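Local structure of glutathione s-transferase (1OYJ) at residues A[14-24]-A[167-175]; A[107-118]-A[137-147]. The protein conjugates reduced glutathione to a wide range of hydrophobic electrophiles, a tau-class plant glutathione transferase linked to herbicide detoxification. All coordinates share one frame; numbering follows the deposited sequence.

Interaction 1: A[14-24]-A[167-175]; sequences VSPFGQRCRIA and VALVPFTAW. With GSH (glutathione), chain N.
Behind the glutathione site of this transferase, the first helix of the thioredoxin-like domain is pressed against the C-terminal helical domain, and Pro16 meets Pro171 and Phe172 at the centre of that interdomain seam. Pro16 CB lies over one face of the Phe172 ring, a CH-pi contact 4.0 Å from the centroid, while Pro171 CG comes within 3.4 Å of Pro16 O; two compact rings let the backbones approach closely. Trp175 presents the edge of its indole, with CZ2 3.7 Å from Val14 O. One water joins Gln19 OE1, Pro171 O and Trp175 NE1, so the buried indole N-H has an acceptor, while Gln19 NE2 donates to the backbone carbonyl of Trp13.

Arg20 supplies the polar grip. Its chain runs extended from CG to NE (chi2 166°, chi3 168°), carrying the guanidinium to Ala168 O, which lies near its plane and accepts from both NE and NH2 at 2.9 Å. The NE bond follows a lone pair, whereas NH2 sits above the carbonyl plane. NH1 is held by Asp112 and Ser69. A leucine in place of Arg20 would probably leave Ala168 O without these two donors and the Asp112 carboxylate without its charged mate.

On the ligand side, Ser15 caps the helix, its OG accepting from Gly18 N and lying 3.3 Å from glutathione SG2, and Phe17 offers a ring face to glutathione CB1. Farther along, Ile23 CD1 packs 3.8 Å from Val170 CG1. Helix 97-124 flanks Arg20 and Phe172, helix 205-210 touches Ile23 and Val170, and helix 214-229 covers Val14 and Trp175.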
# COMPACT_ATOMS: atom_id res chain seq x y z
N VAL A 14 21.58 -1.92 4.00
CA VAL A 14 20.88 -1.50 5.23
C VAL A 14 19.36 -1.29 5.03
O VAL A 14 18.63 -1.02 5.98
CB VAL A 14 21.52 -0.20 5.75
CG1 VAL A 14 21.02 1.01 4.90
CG2 VAL A 14 21.20 0.04 7.24
N SER A 15 18.86 -1.40 3.78
CA SER A 15 17.40 -1.24 3.53
C SER A 15 16.48 -2.24 4.22
O SER A 15 16.49 -3.40 3.89
CB SER A 15 17.05 -1.29 2.04
OG SER A 15 15.67 -1.10 1.85
N PRO A 16 15.58 -1.73 5.03
CA PRO A 16 14.58 -2.57 5.70
C PRO A 16 13.65 -3.16 4.67
O PRO A 16 13.17 -4.29 4.84
CB PRO A 16 13.91 -1.62 6.64
CG PRO A 16 14.21 -0.25 6.17
CD PRO A 16 15.52 -0.35 5.48
N PHE A 17 13.39 -2.39 3.57
CA PHE A 17 12.46 -2.80 2.56
C PHE A 17 13.02 -3.95 1.72
O PHE A 17 12.37 -4.96 1.47
CB PHE A 17 12.12 -1.61 1.66
CG PHE A 17 11.53 -0.46 2.41
CD1 PHE A 17 12.23 0.69 2.59
CD2 PHE A 17 10.26 -0.54 2.88
CE1 PHE A 17 11.67 1.78 3.24
CE2 PHE A 17 9.70 0.53 3.54
CZ PHE A 17 10.44 1.67 3.72
N GLY A 18 14.30 -3.86 1.34
CA GLY A 18 14.96 -4.96 0.63
C GLY A 18 15.17 -6.16 1.56
O GLY A 18 14.97 -7.28 1.22
N GLN A 19 15.46 -5.90 2.81
CA GLN A 19 15.56 -6.99 3.75
C GLN A 19 14.28 -7.85 3.87
O GLN A 19 14.36 -9.03 4.08
CB GLN A 19 16.03 -6.47 5.10
CG GLN A 19 17.55 -6.05 5.08
CD GLN A 19 17.84 -5.13 6.22
OE1 GLN A 19 16.99 -4.95 7.04
NE2 GLN A 19 19.03 -4.50 6.25
N ARG A 20 13.09 -7.23 3.78
CA ARG A 20 11.92 -7.97 3.71
C ARG A 20 11.98 -9.07 2.67
O ARG A 20 11.55 -10.19 2.95
CB ARG A 20 10.65 -7.16 3.39
CG ARG A 20 10.29 -6.10 4.37
CD ARG A 20 9.26 -5.14 3.85
NE ARG A 20 8.74 -4.29 4.89
CZ ARG A 20 7.83 -3.36 4.72
NH1 ARG A 20 7.47 -2.97 3.49
NH2 ARG A 20 7.30 -2.78 5.77
N CYS A 21 12.35 -8.72 1.46
CA CYS A 21 12.31 -9.62 0.38
C CYS A 21 13.42 -10.66 0.58
O CYS A 21 13.28 -11.82 0.20
CB CYS A 21 12.58 -8.89 -0.92
SG CYS A 21 11.58 -7.44 -1.20
N ARG A 22 14.56 -10.24 1.13
CA ARG A 22 15.61 -11.26 1.44
C ARG A 22 15.09 -12.36 2.41
O ARG A 22 15.34 -13.58 2.17
CB ARG A 22 16.92 -10.68 2.05
CG ARG A 22 17.68 -9.71 1.03
CD ARG A 22 18.80 -8.84 1.65
NE ARG A 22 18.60 -7.44 1.46
CZ ARG A 22 19.28 -6.51 2.09
NH1 ARG A 22 18.99 -5.25 1.89
NH2 ARG A 22 20.19 -6.85 2.98
N ILE A 23 14.49 -11.93 3.51
CA ILE A 23 13.96 -12.86 4.53
C ILE A 23 12.89 -13.76 3.93
O ILE A 23 12.87 -14.94 4.20
CB ILE A 23 13.43 -12.05 5.71
CG1 ILE A 23 14.64 -11.43 6.44
CG2 ILE A 23 12.56 -12.83 6.67
CD1 ILE A 23 14.17 -10.27 7.37
N ALA A 24 12.00 -13.18 3.10
CA ALA A 24 10.93 -13.96 2.50
C ALA A 24 11.42 -15.04 1.54
O ALA A 24 10.96 -16.21 1.60
CB ALA A 24 9.94 -13.06 1.87
N VAL A 167 7.16 -10.42 8.57
CA VAL A 167 8.18 -10.08 7.60
C VAL A 167 8.22 -8.62 7.30
O VAL A 167 9.31 -8.02 7.23
CB VAL A 167 8.13 -11.01 6.39
CG1 VAL A 167 9.21 -10.60 5.38
CG2 VAL A 167 8.44 -12.43 6.80
N ALA A 168 7.08 -7.98 7.13
CA ALA A 168 7.08 -6.53 6.88
C ALA A 168 7.72 -5.72 8.01
O ALA A 168 8.33 -4.70 7.75
CB ALA A 168 5.69 -6.06 6.67
N LEU A 169 7.52 -6.14 9.26
CA LEU A 169 7.93 -5.31 10.39
C LEU A 169 9.36 -5.68 10.86
O LEU A 169 10.11 -4.84 11.37
CB LEU A 169 6.99 -5.59 11.58
CG LEU A 169 7.27 -4.77 12.87
CD1 LEU A 169 7.36 -3.30 12.62
CD2 LEU A 169 6.21 -5.05 13.91
N VAL A 170 9.73 -6.96 10.69
CA VAL A 170 10.98 -7.43 11.39
C VAL A 170 12.27 -6.68 11.08
O VAL A 170 13.05 -6.48 11.99
CB VAL A 170 11.17 -8.91 11.32
CG1 VAL A 170 11.51 -9.37 9.99
CG2 VAL A 170 12.15 -9.43 12.41
N PRO A 171 12.48 -6.21 9.85
CA PRO A 171 13.70 -5.44 9.62
C PRO A 171 13.83 -4.20 10.49
O PRO A 171 14.94 -3.82 10.89
CB PRO A 171 13.67 -5.12 8.14
CG PRO A 171 12.73 -6.21 7.55
CD PRO A 171 11.70 -6.41 8.61
N PHE A 172 12.72 -3.61 10.89
CA PHE A 172 12.81 -2.45 11.70
C PHE A 172 13.24 -2.77 13.14
O PHE A 172 13.66 -1.86 13.85
CB PHE A 172 11.47 -1.68 11.65
CG PHE A 172 11.16 -1.12 10.31
CD1 PHE A 172 10.29 -1.78 9.42
CD2 PHE A 172 11.77 0.03 9.89
CE1 PHE A 172 10.08 -1.20 8.18
CE2 PHE A 172 11.54 0.52 8.67
CZ PHE A 172 10.72 -0.07 7.83
N THR A 173 13.16 -4.05 13.52
CA THR A 173 13.67 -4.42 14.86
C THR A 173 15.19 -4.07 14.95
O THR A 173 15.70 -3.81 16.02
CB THR A 173 13.46 -5.85 15.21
OG1 THR A 173 14.22 -6.75 14.36
CG2 THR A 173 11.98 -6.20 15.14
N ALA A 174 15.89 -4.04 13.82
CA ALA A 174 17.26 -3.66 13.84
C ALA A 174 17.52 -2.15 14.08
O ALA A 174 18.66 -1.78 14.36
CB ALA A 174 17.95 -4.04 12.56
N TRP A 175 16.47 -1.35 13.96
CA TRP A 175 16.49 0.07 14.21
C TRP A 175 15.93 0.39 15.57
O TRP A 175 15.94 1.57 15.97
CB TRP A 175 15.67 0.78 13.11
CG TRP A 175 16.15 0.53 11.73
CD1 TRP A 175 16.16 -0.61 11.09
CD2 TRP A 175 16.72 1.48 10.82
NE1 TRP A 175 16.67 -0.46 9.83
CE2 TRP A 175 17.02 0.82 9.65
CE3 TRP A 175 16.99 2.82 10.88
CZ2 TRP A 175 17.56 1.46 8.54
CZ3 TRP A 175 17.58 3.42 9.80
CH2 TRP A 175 17.83 2.75 8.65
N1 GSH N . 7.83 1.83 -0.97
CA1 GSH N . 9.14 1.27 -0.95
C1 GSH N . 9.29 -0.20 -0.86
O11 GSH N . 10.08 -0.94 -1.41
O12 GSH N . 8.50 -0.69 -0.08
CB1 GSH N . 10.35 2.12 -0.61
CG1 GSH N . 11.73 1.51 -0.86
CD1 GSH N . 12.80 2.56 -0.56
OE1 GSH N . 12.49 3.49 0.17
N2 GSH N . 14.03 2.41 -1.06
CA2 GSH N . 15.06 3.38 -0.80
C2 GSH N . 15.46 3.91 -2.19
O2 GSH N . 15.75 3.08 -3.02
CB2 GSH N . 16.22 2.65 -0.12
SG2 GSH N . 15.79 2.21 1.61
N3 GSH N . 15.29 5.18 -2.56
CA3 GSH N . 16.46 5.65 -3.35
C3 GSH N . 17.10 7.02 -3.15
O31 GSH N . 17.44 7.74 -4.14
O32 GSH N . 17.34 7.42 -2.02
O HOH W 1 16.90 -2.97 8.89

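Interaction 2: A[107-118]-A[137-147]; sequences WADYVDRKLYDC and MAEILRTLEAE. With GSH (glutathione), chain O.
Met137 reaches Cys118 and Leu115 with its terminal methyl: bends at chi2 and chi3 fold the flexible thioether toward the backbone around Cys118, leaving CE 4.1 Å from Cys118 CB. One turn on, Ile140 is a knob in the hole formed by Tyr110, Lys114, Leu115 and Cys118. Its two branches divide the work, CD1 resting 3.9 Å from Lys114 CB and also against Cys118 SG, CG2 meeting Leu115 CD2.

Beside this knob a second glutathione is attached by a disulfide, Cys118 SG to glutathione SG2 at 2.2 Å. Lys114, bent at chi2, turns its ammonium away from the helix pair to donate to glutathione OE1 and, at 2.6 Å, to the carboxylate oxygen O31, so a long cationic chain suits a place that is apolar at its root and anionic at its end.

The axes of segments 107-118 and 137-147 run antiparallel, 10.6 Å apart at closest approach and crossing at -155°, and the helices pack knobs-into-holes within the all-helical C-terminal domain of the GST fold. Thr143, small and branched, puts CG2 3.4 Å from Tyr110 OH and at the edge of the Trp107 indole. Leu144 is the next knob, among Trp107, Tyr110, Val111 and Leu115; its CD2 lies 3.8 Å from Tyr110 CD2, and CD1 meets Leu115 CD2. Glu147 finally lays its aliphatic stem over the Trp107 face, CG 3.5 Å from the centroid of the five-membered ring. The carboxylate follows, stacked 20° from the ring plane, with OE2 salt-bridged to Arg151.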
# COMPACT_ATOMS: atom_id res chain seq x y z
N TRP A 107 -2.27 -4.33 8.35
CA TRP A 107 -1.18 -4.11 9.33
C TRP A 107 0.17 -3.92 8.56
O TRP A 107 1.05 -3.20 8.99
CB TRP A 107 -1.20 -5.22 10.34
CG TRP A 107 -2.29 -4.87 11.44
CD1 TRP A 107 -3.51 -5.43 11.62
CD2 TRP A 107 -2.25 -3.74 12.30
NE1 TRP A 107 -4.23 -4.77 12.60
CE2 TRP A 107 -3.47 -3.72 13.05
CE3 TRP A 107 -1.29 -2.79 12.58
CZ2 TRP A 107 -3.72 -2.79 14.05
CZ3 TRP A 107 -1.58 -1.80 13.58
CH2 TRP A 107 -2.79 -1.83 14.29
N ALA A 108 0.36 -4.60 7.45
CA ALA A 108 1.58 -4.40 6.63
C ALA A 108 1.49 -3.01 6.10
O ALA A 108 2.49 -2.28 6.11
CB ALA A 108 1.72 -5.39 5.55
N ASP A 109 0.30 -2.62 5.62
CA ASP A 109 0.14 -1.23 5.17
C ASP A 109 0.49 -0.21 6.30
O ASP A 109 1.12 0.81 6.10
CB ASP A 109 -1.29 -0.99 4.67
CG ASP A 109 -1.53 0.46 4.31
OD1 ASP A 109 -0.98 0.92 3.32
OD2 ASP A 109 -2.13 1.23 5.02
N TYR A 110 0.07 -0.53 7.53
CA TYR A 110 0.26 0.34 8.64
C TYR A 110 1.80 0.48 8.89
O TYR A 110 2.31 1.58 9.05
CB TYR A 110 -0.34 -0.26 9.85
CG TYR A 110 -0.09 0.52 11.12
CD1 TYR A 110 -0.96 1.50 11.54
CD2 TYR A 110 0.99 0.23 11.92
CE1 TYR A 110 -0.70 2.24 12.66
CE2 TYR A 110 1.24 0.96 13.05
CZ TYR A 110 0.35 1.95 13.46
OH TYR A 110 0.61 2.63 14.66
N VAL A 111 2.51 -0.63 8.82
CA VAL A 111 3.98 -0.58 8.89
C VAL A 111 4.60 0.31 7.81
O VAL A 111 5.46 1.17 8.09
CB VAL A 111 4.61 -1.96 8.81
CG1 VAL A 111 6.13 -1.81 8.91
CG2 VAL A 111 4.13 -2.80 10.01
N ASP A 112 4.15 0.15 6.60
CA ASP A 112 4.68 1.00 5.54
C ASP A 112 4.39 2.47 5.80
O ASP A 112 5.19 3.32 5.47
CB ASP A 112 4.10 0.64 4.20
CG ASP A 112 4.92 -0.39 3.46
OD1 ASP A 112 4.74 -0.55 2.23
OD2 ASP A 112 5.82 -1.00 3.97
N ARG A 113 3.22 2.75 6.39
CA ARG A 113 2.83 4.12 6.62
C ARG A 113 3.55 4.74 7.80
O ARG A 113 3.60 5.95 7.81
CB ARG A 113 1.32 4.28 6.88
CG ARG A 113 0.40 4.05 5.70
CD ARG A 113 -1.17 3.96 6.02
NE ARG A 113 -1.85 3.94 4.70
CZ ARG A 113 -2.06 5.05 3.96
NH1 ARG A 113 -2.55 4.96 2.74
NH2 ARG A 113 -1.84 6.26 4.48
N LYS A 114 4.03 3.97 8.78
CA LYS A 114 4.49 4.56 10.01
C LYS A 114 6.03 4.48 10.31
O LYS A 114 6.66 5.48 10.72
CB LYS A 114 3.71 3.90 11.17
CG LYS A 114 2.14 4.18 11.12
CD LYS A 114 1.74 5.65 11.50
CE LYS A 114 0.27 5.92 11.26
NZ LYS A 114 -0.23 7.33 11.63
N LEU A 115 6.62 3.32 10.06
CA LEU A 115 7.93 3.00 10.63
C LEU A 115 9.03 3.85 9.97
O LEU A 115 9.78 4.59 10.62
CB LEU A 115 8.22 1.51 10.52
CG LEU A 115 7.83 0.60 11.68
CD1 LEU A 115 8.70 0.92 12.90
CD2 LEU A 115 6.40 0.82 12.06
N TYR A 116 9.14 3.72 8.69
CA TYR A 116 10.21 4.41 8.03
C TYR A 116 10.14 5.90 8.23
O TYR A 116 11.11 6.51 8.66
CB TYR A 116 10.18 4.09 6.59
CG TYR A 116 11.21 4.83 5.78
CD1 TYR A 116 12.50 4.45 5.83
CD2 TYR A 116 10.85 5.83 4.92
CE1 TYR A 116 13.45 5.05 5.09
CE2 TYR A 116 11.82 6.46 4.13
CZ TYR A 116 13.13 6.04 4.24
OH TYR A 116 14.16 6.62 3.51
N ASP A 117 9.01 6.50 7.95
CA ASP A 117 8.91 7.94 8.04
C ASP A 117 9.00 8.46 9.46
O ASP A 117 9.65 9.48 9.75
CB ASP A 117 7.57 8.46 7.46
CG ASP A 117 7.39 8.18 5.93
OD1 ASP A 117 8.27 8.51 5.12
OD2 ASP A 117 6.37 7.57 5.49
N CYS A 118 8.33 7.77 10.37
CA CYS A 118 8.28 8.25 11.70
C CYS A 118 9.59 8.02 12.37
O CYS A 118 10.01 8.80 13.22
CB CYS A 118 7.11 7.67 12.45
SG CYS A 118 5.54 7.93 11.52
N MET A 137 6.67 7.74 18.23
CA MET A 137 7.26 6.42 17.92
C MET A 137 6.85 5.40 18.97
O MET A 137 6.39 4.31 18.61
CB MET A 137 8.77 6.41 17.73
CG MET A 137 9.31 4.98 17.37
SD MET A 137 8.52 4.14 15.89
CE MET A 137 9.34 5.02 14.72
N ALA A 138 6.98 5.76 20.24
CA ALA A 138 6.58 4.83 21.31
C ALA A 138 5.13 4.37 21.15
O ALA A 138 4.85 3.21 21.44
CB ALA A 138 6.74 5.42 22.61
N GLU A 139 4.22 5.29 20.81
CA GLU A 139 2.84 4.99 20.67
C GLU A 139 2.61 4.10 19.45
O GLU A 139 1.78 3.23 19.53
CB GLU A 139 2.00 6.31 20.60
CG GLU A 139 0.56 6.10 20.71
CD GLU A 139 0.13 5.50 22.04
OE1 GLU A 139 0.89 5.55 23.07
OE2 GLU A 139 -1.02 4.95 21.98
N ILE A 140 3.31 4.33 18.35
CA ILE A 140 3.25 3.41 17.18
C ILE A 140 3.63 1.93 17.63
O ILE A 140 2.94 0.93 17.34
CB ILE A 140 4.21 3.91 16.15
CG1 ILE A 140 3.52 5.04 15.43
CG2 ILE A 140 4.54 2.82 15.09
CD1 ILE A 140 4.34 5.73 14.52
N LEU A 141 4.67 1.84 18.43
CA LEU A 141 5.10 0.53 18.90
C LEU A 141 4.04 -0.06 19.86
O LEU A 141 3.79 -1.27 19.84
CB LEU A 141 6.45 0.62 19.58
CG LEU A 141 7.58 1.17 18.63
CD1 LEU A 141 8.90 1.26 19.45
CD2 LEU A 141 7.73 0.19 17.53
N ARG A 142 3.41 0.80 20.64
CA ARG A 142 2.34 0.30 21.53
C ARG A 142 1.15 -0.17 20.72
O ARG A 142 0.48 -1.15 21.09
CB ARG A 142 1.90 1.40 22.53
CG ARG A 142 2.76 1.59 23.75
CD ARG A 142 2.23 2.71 24.68
NE ARG A 142 3.25 3.30 25.52
CZ ARG A 142 3.72 4.54 25.37
NH1 ARG A 142 3.29 5.35 24.39
NH2 ARG A 142 4.64 4.98 26.21
N THR A 143 0.89 0.49 19.61
CA THR A 143 -0.18 0.11 18.71
C THR A 143 0.09 -1.27 18.04
O THR A 143 -0.81 -2.16 18.05
CB THR A 143 -0.37 1.19 17.58
OG1 THR A 143 -0.75 2.40 18.19
CG2 THR A 143 -1.47 0.78 16.62
N LEU A 144 1.34 -1.48 17.63
CA LEU A 144 1.76 -2.77 17.09
C LEU A 144 1.62 -3.84 18.17
O LEU A 144 1.10 -5.01 17.96
CB LEU A 144 3.15 -2.73 16.45
CG LEU A 144 3.10 -1.91 15.16
CD1 LEU A 144 4.48 -1.43 14.80
CD2 LEU A 144 2.36 -2.71 13.99
N GLU A 145 2.09 -3.48 19.35
CA GLU A 145 2.00 -4.42 20.45
C GLU A 145 0.58 -4.88 20.70
O GLU A 145 0.32 -6.12 20.96
CB GLU A 145 2.63 -3.82 21.75
CG GLU A 145 2.99 -4.79 22.85
CD GLU A 145 3.16 -4.14 24.28
OE1 GLU A 145 3.80 -4.78 25.16
OE2 GLU A 145 2.59 -3.02 24.54
N ALA A 146 -0.32 -3.90 20.74
CA ALA A 146 -1.74 -4.16 20.94
C ALA A 146 -2.29 -5.14 19.91
O ALA A 146 -3.03 -6.05 20.26
CB ALA A 146 -2.56 -2.84 20.93
N GLU A 147 -1.87 -4.99 18.66
CA GLU A 147 -2.34 -5.90 17.65
C GLU A 147 -1.77 -7.32 17.79
O GLU A 147 -2.48 -8.32 17.54
CB GLU A 147 -2.02 -5.30 16.26
CG GLU A 147 -2.24 -6.25 15.10
CD GLU A 147 -3.67 -6.77 14.99
OE1 GLU A 147 -4.62 -6.08 15.48
OE2 GLU A 147 -3.78 -7.80 14.31
N1 GSH O . -0.99 12.35 7.09
CA1 GSH O . 0.27 12.41 7.82
C1 GSH O . 0.40 13.81 8.40
O11 GSH O . 1.38 14.50 8.16
O12 GSH O . -0.49 14.27 9.09
CB1 GSH O . 0.28 11.27 8.91
CG1 GSH O . 1.60 11.21 9.68
CD1 GSH O . 1.86 10.06 10.68
OE1 GSH O . 1.81 8.90 10.32
N2 GSH O . 2.21 10.43 11.92
CA2 GSH O . 2.81 9.54 12.91
C2 GSH O . 1.92 9.35 14.10
O2 GSH O . 2.36 8.86 15.17
CB2 GSH O . 4.18 10.04 13.33
SG2 GSH O . 5.26 10.04 11.89
N3 GSH O . 0.63 9.72 13.84
CA3 GSH O . -0.43 9.46 14.80
C3 GSH O . -0.77 7.98 15.03
O31 GSH O . -0.36 7.12 14.18
O32 GSH O . -1.45 7.69 16.07

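In the fold
Helix 97-124 joins the two contacts, whose centres lie 14 Å apart. One side of residues 107-118 packs on 137-147 in interaction 2, while Asp112 and Tyr116 meet interaction 1 and Val111 takes part in both: Asp112 OD2 binds Arg20 NH1 at 2.6 Å, Tyr116 CB lies 3.8 Å from Phe17 CZ, and Val111 CG1 is 3.5 Å from Arg20 NH2. Arg20 thus ties 107-118 and 167-175, both of the C-terminal domain, to the N-terminal one. In sequence, interaction 2 is nested inside the span closed by interaction 1. Each contact borders its own glutathione: the one beside Ser15 and Phe17 occupies the experimentally established binding site, whereas the other is bonded to Cys118.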